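Local coordinates for putative uncharacterized protein (Helicobacter pylori, PDB 3TDG) that probably works as a thioredoxin-fold thiol-disulfide oxidoreductase of the DsbG type, with reductase activity, at residues A122-N125 with A126-E130; N243-K246 with K247-S251. One frame throughout, in Å; residues are numbered along the deposited sequence.

Contact 1 (A122-N125 with A126-E130)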
ATOM      1  N   ALA A 122     -13.470   2.340  13.578  1.00 46.52           N
ATOM      2  CA  ALA A 122     -12.380   1.833  14.423  1.00 47.06           C
ATOM      3  C   ALA A 122     -11.176   2.789  14.425  1.00 46.74           C
ATOM      4  O   ALA A 122     -10.518   2.957  15.445  1.00 46.70           O
ATOM      5  CB  ALA A 122     -11.961   0.422  13.994  1.00 46.74           C
ATOM      6  N   LYS A 123     -10.896   3.415  13.284  1.00 46.72           N
ATOM      7  CA  LYS A 123      -9.844   4.432  13.225  1.00 47.10           C
ATOM      8  C   LYS A 123     -10.184   5.646  14.096  1.00 46.59           C
ATOM      9  O   LYS A 123      -9.310   6.176  14.769  1.00 46.10           O
ATOM     10  CB  LYS A 123      -9.547   4.859  11.793  1.00 47.29           C
ATOM     11  CG  LYS A 123      -8.708   3.847  11.044  1.00 50.24           C
ATOM     12  CD  LYS A 123      -8.331   4.320   9.662  1.00 52.18           C
ATOM     13  CE  LYS A 123      -7.476   3.265   8.996  1.00 53.13           C
ATOM     14  NZ  LYS A 123      -7.522   3.450   7.539  1.00 53.31           N
ATOM     15  N   LEU A 124     -11.454   6.046  14.087  1.00 46.60           N
ATOM     16  CA  LEU A 124     -11.949   7.151  14.908  1.00 46.86           C
ATOM     17  C   LEU A 124     -11.841   6.851  16.404  1.00 47.39           C
ATOM     18  O   LEU A 124     -11.260   7.648  17.156  1.00 47.18           O
ATOM     19  CB  LEU A 124     -13.383   7.527  14.529  1.00 46.11           C
ATOM     20  CG  LEU A 124     -13.524   8.404  13.273  1.00 47.32           C
ATOM     21  CD1 LEU A 124     -14.989   8.488  12.826  1.00 48.16           C
ATOM     22  CD2 LEU A 124     -12.942   9.815  13.491  1.00 47.05           C
ATOM     23  N   ASN A 125     -12.400   5.711  16.823  1.00 47.15           N
ATOM     24  CA  ASN A 125     -12.210   5.200  18.177  1.00 47.41           C
ATOM     25  C   ASN A 125     -10.758   5.212  18.624  1.00 47.15           C
ATOM     26  O   ASN A 125     -10.472   5.608  19.748  1.00 47.76           O
ATOM     27  CB  ASN A 125     -12.744   3.782  18.304  1.00 47.81           C
ATOM     28  CG  ASN A 125     -14.234   3.725  18.266  1.00 48.80           C
ATOM     29  OD1 ASN A 125     -14.908   4.745  18.199  1.00 49.53           O
ATOM     30  ND2 ASN A 125     -14.772   2.515  18.314  1.00 51.33           N
ATOM     31  N   ALA A 126      -9.846   4.780  17.757  1.00 46.50           N
ATOM     32  CA  ALA A 126      -8.422   4.799  18.086  1.00 46.23           C
ATOM     33  C   ALA A 126      -7.867   6.225  18.230  1.00 46.30           C
ATOM     34  O   ALA A 126      -7.048   6.493  19.120  1.00 45.53           O
ATOM     35  CB  ALA A 126      -7.626   4.031  17.075  1.00 46.47           C
ATOM     36  N   ILE A 127      -8.298   7.133  17.349  1.00 45.83           N
ATOM     37  CA  ILE A 127      -7.925   8.543  17.491  1.00 45.23           C
ATOM     38  C   ILE A 127      -8.333   9.079  18.863  1.00 44.94           C
ATOM     39  O   ILE A 127      -7.499   9.622  19.575  1.00 45.12           O
ATOM     40  CB  ILE A 127      -8.473   9.433  16.349  1.00 45.62           C
ATOM     41  CG1 ILE A 127      -7.683   9.147  15.067  1.00 44.38           C
ATOM     42  CG2 ILE A 127      -8.383  10.937  16.737  1.00 44.72           C
ATOM     43  CD1 ILE A 127      -8.369   9.641  13.806  1.00 47.96           C
ATOM     44  N   PHE A 128      -9.591   8.889  19.237  1.00 44.79           N
ATOM     45  CA  PHE A 128     -10.083   9.392  20.507  1.00 46.30           C
ATOM     46  C   PHE A 128      -9.524   8.707  21.759  1.00 47.34           C
ATOM     47  O   PHE A 128      -9.451   9.337  22.820  1.00 47.29           O
ATOM     48  CB  PHE A 128     -11.605   9.432  20.512  1.00 45.89           C
ATOM     49  CG  PHE A 128     -12.151  10.431  19.550  1.00 45.40           C
ATOM     50  CD1 PHE A 128     -11.969  11.793  19.778  1.00 44.59           C
ATOM     51  CD2 PHE A 128     -12.790  10.020  18.381  1.00 44.92           C
ATOM     52  CE1 PHE A 128     -12.433  12.739  18.876  1.00 43.62           C
ATOM     53  CE2 PHE A 128     -13.258  10.958  17.465  1.00 44.78           C
ATOM     54  CZ  PHE A 128     -13.080  12.321  17.715  1.00 43.93           C
ATOM     55  N   ASN A 129      -9.135   7.436  21.624  1.00 47.75           N
ATOM     56  CA  ASN A 129      -8.510   6.684  22.716  1.00 48.47           C
ATOM     57  C   ASN A 129      -7.062   7.065  22.921  1.00 47.77           C
ATOM     58  O   ASN A 129      -6.511   6.839  23.982  1.00 47.71           O
ATOM     59  CB  ASN A 129      -8.605   5.169  22.466  1.00 49.15           C
ATOM     60  CG  ASN A 129     -10.024   4.656  22.554  1.00 51.94           C
ATOM     61  OD1 ASN A 129     -10.848   5.176  23.321  1.00 56.79           O
ATOM     62  ND2 ASN A 129     -10.331   3.636  21.760  1.00 55.12           N
ATOM     63  N   GLU A 130      -6.445   7.632  21.893  1.00 47.51           N
ATOM     64  CA  GLU A 130      -5.046   8.034  21.946  1.00 47.36           C
ATOM     65  C   GLU A 130      -4.825   9.460  22.508  1.00 46.71           C
ATOM     66  O   GLU A 130      -3.682   9.848  22.789  1.00 46.93           O
ATOM     67  CB  GLU A 130      -4.456   7.870  20.547  1.00 47.92           C
ATOM     68  CG  GLU A 130      -3.148   8.591  20.221  1.00 51.88           C
ATOM     69  CD  GLU A 130      -2.800   8.479  18.728  1.00 58.56           C
ATOM     70  OE1 GLU A 130      -3.498   9.100  17.878  1.00 62.24           O
ATOM     71  OE2 GLU A 130      -1.836   7.755  18.395  1.00 61.40           O
TER
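Leu124 and Phe128, one helical turn apart, lie side by side and point the same way from the last turns of the long helix 98-129, the α-helix that connects the DsbG-type N-terminal domain to the thioredoxin-fold part of the chain. The side-chain contact is a light one: a Leu124 methyl, CD2, lies 4.1 Å from CE2 on the rim of the Phe128 ring. A first torsion of -67° sets CG of Phe128 beside the backbone N and brings CD2 of the ring to 3.1 Å from Leu124 O. The Phe128 ring also stacks with that of Tyr152, while Leu124 packs on Phe259 and Tyr261 of strand 259-262. Phe128 N gives a nearly straight hydrogen bond (168°) to Leu124 O at 2.9 Å. Ile127 leaves the helix on another side, laying CG1 3.4 Å from Lys123 O and packing against Ile248 of helix 235-249. Asn125 OD1 is hydrogen-bonded to Tyr261 OH. The backbone carbonyl of Asn125 serves the next turn, accepting a hydrogen bond from Asn129 N at 2.9 Å, and the Asn129 amide folds back to the same oxygen, leaving ND2 2.8 Å from Asn125 O at an angle too poor for a hydrogen bond.

Contact 2 (N243-K246 with K247-S251)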
ATOM      1  N   ASN A 243       1.124  18.572  19.895  1.00 44.90           N
ATOM      2  CA  ASN A 243       1.250  17.113  19.719  1.00 44.77           C
ATOM      3  C   ASN A 243      -0.089  16.395  19.650  1.00 43.72           C
ATOM      4  O   ASN A 243      -0.289  15.523  18.801  1.00 43.18           O
ATOM      5  CB  ASN A 243       2.104  16.483  20.842  1.00 45.28           C
ATOM      6  CG  ASN A 243       3.565  16.963  20.827  1.00 48.61           C
ATOM      7  OD1 ASN A 243       4.009  17.664  19.910  1.00 51.87           O
ATOM      8  ND2 ASN A 243       4.314  16.592  21.863  1.00 51.53           N
ATOM      9  N   THR A 244      -1.004  16.754  20.551  1.00 42.33           N
ATOM     10  CA  THR A 244      -2.327  16.151  20.556  1.00 41.54           C
ATOM     11  C   THR A 244      -3.067  16.439  19.228  1.00 41.03           C
ATOM     12  O   THR A 244      -3.668  15.534  18.630  1.00 40.07           O
ATOM     13  CB  THR A 244      -3.154  16.619  21.766  1.00 41.45           C
ATOM     14  OG1 THR A 244      -2.403  16.399  22.965  1.00 41.06           O
ATOM     15  CG2 THR A 244      -4.470  15.853  21.876  1.00 41.67           C
ATOM     16  N   THR A 245      -2.986  17.691  18.776  1.00 40.58           N
ATOM     17  CA  THR A 245      -3.667  18.157  17.572  1.00 40.66           C
ATOM     18  C   THR A 245      -3.103  17.457  16.329  1.00 41.64           C
ATOM     19  O   THR A 245      -3.865  16.969  15.484  1.00 40.77           O
ATOM     20  CB  THR A 245      -3.551  19.698  17.436  1.00 40.24           C
ATOM     21  OG1 THR A 245      -4.185  20.319  18.564  1.00 39.42           O
ATOM     22  CG2 THR A 245      -4.210  20.218  16.152  1.00 40.30           C
ATOM     23  N   LYS A 246      -1.773  17.412  16.224  1.00 42.91           N
ATOM     24  CA  LYS A 246      -1.101  16.723  15.105  1.00 44.90           C
ATOM     25  C   LYS A 246      -1.606  15.302  14.900  1.00 44.72           C
ATOM     26  O   LYS A 246      -1.794  14.879  13.758  1.00 45.17           O
ATOM     27  CB  LYS A 246       0.413  16.664  15.317  1.00 45.66           C
ATOM     28  CG  LYS A 246       1.198  17.828  14.719  1.00 49.68           C
ATOM     29  CD  LYS A 246       2.680  17.467  14.501  1.00 54.08           C
ATOM     30  CE  LYS A 246       2.827  16.229  13.616  1.00 56.83           C
ATOM     31  NZ  LYS A 246       4.155  16.195  12.921  1.00 60.68           N
ATOM     32  N   LYS A 247      -1.834  14.589  16.004  1.00 45.05           N
ATOM     33  CA  LYS A 247      -2.192  13.163  15.990  1.00 46.02           C
ATOM     34  C   LYS A 247      -3.669  12.915  15.682  1.00 45.75           C
ATOM     35  O   LYS A 247      -4.041  11.866  15.119  1.00 45.15           O
ATOM     36  CB  LYS A 247      -1.835  12.506  17.330  1.00 46.34           C
ATOM     37  CG  LYS A 247      -0.361  12.082  17.468  1.00 50.07           C
ATOM     38  CD  LYS A 247      -0.056  11.535  18.877  1.00 54.26           C
ATOM     39  CE  LYS A 247       1.384  11.045  18.998  1.00 56.34           C
ATOM     40  NZ  LYS A 247       2.303  12.177  19.325  1.00 60.71           N
ATOM     41  N   ILE A 248      -4.513  13.859  16.089  1.00 44.83           N
ATOM     42  CA  ILE A 248      -5.920  13.831  15.708  1.00 44.61           C
ATOM     43  C   ILE A 248      -6.052  13.960  14.186  1.00 44.37           C
ATOM     44  O   ILE A 248      -6.801  13.212  13.582  1.00 44.84           O
ATOM     45  CB  ILE A 248      -6.724  14.928  16.414  1.00 44.13           C
ATOM     46  CG1 ILE A 248      -6.857  14.610  17.901  1.00 44.14           C
ATOM     47  CG2 ILE A 248      -8.125  15.057  15.805  1.00 44.39           C
ATOM     48  CD1 ILE A 248      -7.081  15.851  18.763  1.00 42.35           C
ATOM     49  N   PHE A 249      -5.297  14.871  13.578  1.00 44.54           N
ATOM     50  CA  PHE A 249      -5.471  15.205  12.160  1.00 45.37           C
ATOM     51  C   PHE A 249      -4.517  14.479  11.202  1.00 46.69           C
ATOM     52  O   PHE A 249      -4.638  14.614   9.987  1.00 46.95           O
ATOM     53  CB  PHE A 249      -5.386  16.730  11.942  1.00 44.50           C
ATOM     54  CG  PHE A 249      -6.521  17.491  12.577  1.00 43.84           C
ATOM     55  CD1 PHE A 249      -7.748  17.619  11.922  1.00 41.42           C
ATOM     56  CD2 PHE A 249      -6.373  18.060  13.836  1.00 42.49           C
ATOM     57  CE1 PHE A 249      -8.801  18.317  12.523  1.00 42.75           C
ATOM     58  CE2 PHE A 249      -7.427  18.749  14.452  1.00 42.56           C
ATOM     59  CZ  PHE A 249      -8.640  18.876  13.801  1.00 41.02           C
ATOM     60  N   GLU A 250      -3.594  13.702  11.759  1.00 47.91           N
ATOM     61  CA  GLU A 250      -2.549  12.997  11.009  1.00 49.73           C
ATOM     62  C   GLU A 250      -3.028  12.108   9.861  1.00 49.60           C
ATOM     63  O   GLU A 250      -2.513  12.196   8.764  1.00 50.43           O
ATOM     64  CB  GLU A 250      -1.775  12.114  11.980  1.00 50.23           C
ATOM     65  CG  GLU A 250      -0.324  12.001  11.671  1.00 53.90           C
ATOM     66  CD  GLU A 250       0.468  11.633  12.905  1.00 57.80           C
ATOM     67  OE1 GLU A 250       0.093  10.647  13.587  1.00 57.57           O
ATOM     68  OE2 GLU A 250       1.453  12.352  13.195  1.00 60.69           O
ATOM     69  N   SER A 251      -3.994  11.239  10.132  1.00 50.02           N
ATOM     70  CA  SER A 251      -4.401  10.200   9.184  1.00 50.04           C
ATOM     71  C   SER A 251      -5.293  10.750   8.080  1.00 50.65           C
ATOM     72  O   SER A 251      -5.401  10.165   6.998  1.00 50.68           O
ATOM     73  CB  SER A 251      -5.159   9.116   9.925  1.00 49.68           C
ATOM     74  OG  SER A 251      -6.327   9.672  10.509  1.00 49.87           O
TER
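Thr244 O and Thr245 O accept well-formed backbone hydrogen bonds near the C-terminal end of helix 235-249, which packs on the thioredoxin-fold part of the chain. Ile248 N donates to Thr244 O at 3.2 Å, and Phe249 N donates to Thr245 O at the same length of 3.2 Å. Lys247 N is held less well: it makes weak hydrogen bonds to both Asn243 O and Thr244 O, the second bent to 128°, so the i to i+4 pattern is mixed here with an i to i+3 bond. Both threonine hydroxyls turn back to the preceding turn, OG1 of Thr244 to Lys240 O and OG1 of Thr245 to Val241 O. With the hydroxyl beside the backbone N (chi1 -62° in Thr245), each CG2 lies anti to that N and meets the following turn. CG2 of Thr245 thereby lies alongside the Phe249 ring, 3.8 Å from CD2, while Thr245 O sits at the ring's edge, near its plane. CG2 of Thr244 meets CD1 of Ile248 at 4.1 Å, the two side chains crossing at a slant. Among the exposed residues Lys246 and Glu250 also cross, but NZ of Lys246 stays 4.7 Å from OE2 of Glu250, with no contact between the charges. Elsewhere, Phe249 stacks with Trp185, Thr245 OG1 also bonds to Gly184 N, and Ile248 reaches Val183, just past strand 177-182, and Ile127 of helix 98-129.

In the fold
Two helix ends meet here, their contact centres about 11 Å apart, although more than a hundred residues of chain separate them. Ile127 of contact 1 bridges the two: its CD1 lies 3.9 Å from Ile248 O and 3.9 Å from Ser251 OG, both in contact 2. Glu130 OE1 also packs against Lys247 CB at 3.8 Å, a contact with the aliphatic part of the lysine. Phe128 stacks with Tyr152 on strand 150-155, Phe249 with Trp185 in the loop after strand 177-182, so each contact is joined to the thioredoxin-fold part by an aromatic pair. Neither contact includes Cys159 or Cys162, the CxxC pair that is probably the redox centre.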